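Local coordinates for SusD family protein (Bacteroides uniformis, PDB 7KV1), which probably binds beta-glucans at the cell surface of a gut bacterium as a SusD-like glycan-binding protein, at residues 93-98 / 334-339. Sequence-based numbering, arbitrary orientation.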
loop_
_atom_site.group_PDB
_atom_site.type_symbol
_atom_site.label_atom_id
_atom_site.label_comp_id
_atom_site.label_asym_id
_atom_site.label_seq_id
_atom_site.Cartn_x
_atom_site.Cartn_y
_atom_site.Cartn_z
ATOM N N GLN A 93 21.043 1.766 2.496
ATOM C CA GLN A 93 21.244 2.484 3.765
ATOM C C GLN A 93 19.988 3.325 4.100
ATOM O O GLN A 93 19.616 3.380 5.283
ATOM C CB GLN A 93 22.520 3.303 3.628
ATOM C CG GLN A 93 22.733 4.282 4.762
ATOM C CD GLN A 93 24.118 4.866 4.640
ATOM O OE1 GLN A 93 25.076 4.211 5.007
ATOM N NE2 GLN A 93 24.223 6.057 4.063
ATOM N N ASN A 94 19.340 3.941 3.111
ATOM C CA ASN A 94 18.146 4.803 3.363
ATOM C C ASN A 94 17.069 3.951 4.036
ATOM O O ASN A 94 16.470 4.424 5.031
ATOM C CB ASN A 94 17.663 5.507 2.094
ATOM C CG ASN A 94 17.256 4.567 0.987
ATOM O OD1 ASN A 94 17.875 3.519 0.810
ATOM N ND2 ASN A 94 16.154 4.883 0.321
ATOM N N TRP A 95 16.858 2.717 3.567
ATOM C CA TRP A 95 15.845 1.811 4.169
ATOM C C TRP A 95 16.244 1.474 5.611
ATOM O O TRP A 95 15.355 1.551 6.501
ATOM C CB TRP A 95 15.637 0.538 3.371
ATOM C CG TRP A 95 15.029 0.704 2.018
ATOM C CD1 TRP A 95 14.514 1.829 1.441
ATOM C CD2 TRP A 95 14.945 -0.341 1.036
ATOM N NE1 TRP A 95 14.076 1.546 0.167
ATOM C CE2 TRP A 95 14.303 0.209 -0.092
ATOM C CE3 TRP A 95 15.289 -1.696 1.035
ATOM C CZ2 TRP A 95 14.070 -0.545 -1.240
ATOM C CZ3 TRP A 95 15.050 -2.437 -0.103
ATOM C CH2 TRP A 95 14.419 -1.876 -1.208
ATOM N N HIS A 96 17.522 1.148 5.863
ATOM C CA HIS A 96 18.000 0.842 7.237
ATOM C C HIS A 96 17.764 2.061 8.135
ATOM O O HIS A 96 17.356 1.882 9.285
ATOM C CB HIS A 96 19.456 0.395 7.245
ATOM C CG HIS A 96 19.623 -0.975 6.675
ATOM N ND1 HIS A 96 19.371 -2.111 7.414
ATOM C CD2 HIS A 96 19.929 -1.396 5.441
ATOM C CE1 HIS A 96 19.564 -3.175 6.669
ATOM N NE2 HIS A 96 19.883 -2.778 5.460
ATOM N N MET A 97 18.027 3.253 7.647
ATOM C CA MET A 97 17.913 4.475 8.488
ATOM C C MET A 97 16.422 4.816 8.765
ATOM O O MET A 97 16.131 5.234 9.872
ATOM C CB MET A 97 18.676 5.627 7.837
ATOM C CG MET A 97 20.191 5.395 7.934
ATOM S SD MET A 97 21.175 6.626 7.092
ATOM C CE MET A 97 21.049 7.964 8.271
ATOM N N LEU A 98 15.532 4.643 7.800
ATOM C CA LEU A 98 14.068 4.827 7.963
ATOM C C LEU A 98 13.579 3.839 9.011
ATOM O O LEU A 98 12.801 4.227 9.891
ATOM C CB LEU A 98 13.386 4.610 6.604
ATOM C CG LEU A 98 13.574 5.782 5.636
ATOM C CD1 LEU A 98 13.403 5.352 4.197
ATOM C CD2 LEU A 98 12.619 6.921 5.987
ATOM N N TRP A 334 18.131 -10.962 -3.316
ATOM C CA TRP A 334 18.943 -9.908 -2.664
ATOM C C TRP A 334 18.756 -9.887 -1.144
ATOM O O TRP A 334 19.490 -9.150 -0.491
ATOM C CB TRP A 334 18.657 -8.571 -3.311
ATOM C CG TRP A 334 19.090 -8.554 -4.745
ATOM C CD1 TRP A 334 19.763 -9.530 -5.432
ATOM C CD2 TRP A 334 18.895 -7.474 -5.669
ATOM N NE1 TRP A 334 19.938 -9.139 -6.734
ATOM C CE2 TRP A 334 19.441 -7.882 -6.901
ATOM C CE3 TRP A 334 18.287 -6.226 -5.580
ATOM C CZ2 TRP A 334 19.417 -7.069 -8.028
ATOM C CZ3 TRP A 334 18.247 -5.424 -6.695
ATOM C CH2 TRP A 334 18.826 -5.837 -7.895
ATOM N N GLY A 335 17.869 -10.716 -0.611
ATOM C CA GLY A 335 17.817 -10.919 0.846
ATOM C C GLY A 335 17.289 -9.702 1.595
ATOM O O GLY A 335 17.561 -9.612 2.784
ATOM N N PHE A 336 16.525 -8.826 0.953
ATOM C CA PHE A 336 15.754 -7.781 1.674
ATOM C C PHE A 336 14.466 -8.367 2.263
ATOM O O PHE A 336 14.007 -9.418 1.795
ATOM C CB PHE A 336 15.423 -6.604 0.780
ATOM C CG PHE A 336 16.648 -5.841 0.382
ATOM C CD1 PHE A 336 17.242 -4.972 1.279
ATOM C CD2 PHE A 336 17.196 -6.002 -0.880
ATOM C CE1 PHE A 336 18.363 -4.252 0.906
ATOM C CE2 PHE A 336 18.347 -5.307 -1.231
ATOM C CZ PHE A 336 18.924 -4.443 -0.337
ATOM N N MET A 337 13.930 -7.702 3.296
ATOM C CA MET A 337 12.669 -8.080 3.982
ATOM C C MET A 337 12.714 -9.517 4.484
ATOM O O MET A 337 11.749 -10.261 4.282
ATOM C CB MET A 337 11.472 -7.910 3.049
ATOM C CG MET A 337 11.317 -6.484 2.563
ATOM S SD MET A 337 10.241 -5.523 3.659
ATOM C CE MET A 337 8.652 -6.136 3.107
ATOM N N PRO A 338 13.772 -9.952 5.217
ATOM C CA PRO A 338 13.647 -11.136 6.045
ATOM C C PRO A 338 12.420 -10.926 6.936
ATOM O O PRO A 338 12.275 -9.833 7.550
ATOM C CB PRO A 338 14.894 -11.203 6.923
ATOM C CG PRO A 338 15.831 -10.171 6.387
ATOM C CD PRO A 338 15.094 -9.334 5.355
ATOM N N MET A 339 11.573 -11.943 6.995
ATOM C CA MET A 339 10.413 -11.932 7.906
ATOM C C MET A 339 10.870 -12.211 9.347
ATOM O O MET A 339 11.573 -13.240 9.597
ATOM C CB MET A 339 9.344 -12.948 7.512
ATOM C CG MET A 339 8.073 -12.705 8.319
ATOM S SD MET A 339 6.764 -13.733 7.774
ATOM C CE MET A 339 6.472 -12.937 6.201
#
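The indole of W95 brings the edge of its six-membered ring up to one face of the F336 ring. This is a T-shaped (edge-to-face) pair. The ring centroids lie 5.1 Å apart and the planes meet at 78°. W95 CZ3 leads the approach and comes to 3.6 Å from F336 CD1, above the rim of the phenyl ring and not over its centre. W95 CE3 follows on the same edge, 3.8 Å from F336 CD1. F336 CG lies at the same indole edge, in the indole plane, 3.8 Å from W95 CZ3. The C-H edge of the indole is thus directed at the pi cloud of the phenyl ring. CB points toward the other segment in both residues, and with CG beside the backbone N (chi1 -66° in W95, -67° in F336) the two rings are carried to each other across the interface. The CA atoms of W95 and F336 are 9.9 Å apart, so the two side chains span the distance between the backbones. The contact is buried and apolar. It joins short helix 93-99 to the loop between helices 312-315 and 341-345, two parts of the SusD-like fold that are far apart in sequence. Replacing F336 with an alanine would probably leave the CZ3 edge of W95 without its aromatic face and open a gap between helix and loop. W95 also packs on I73 and D74 of helix 71-76, a helix that M337 touches as well. Backbone hydrogen bonds join G335 to G86 and S317, and F336 to L315.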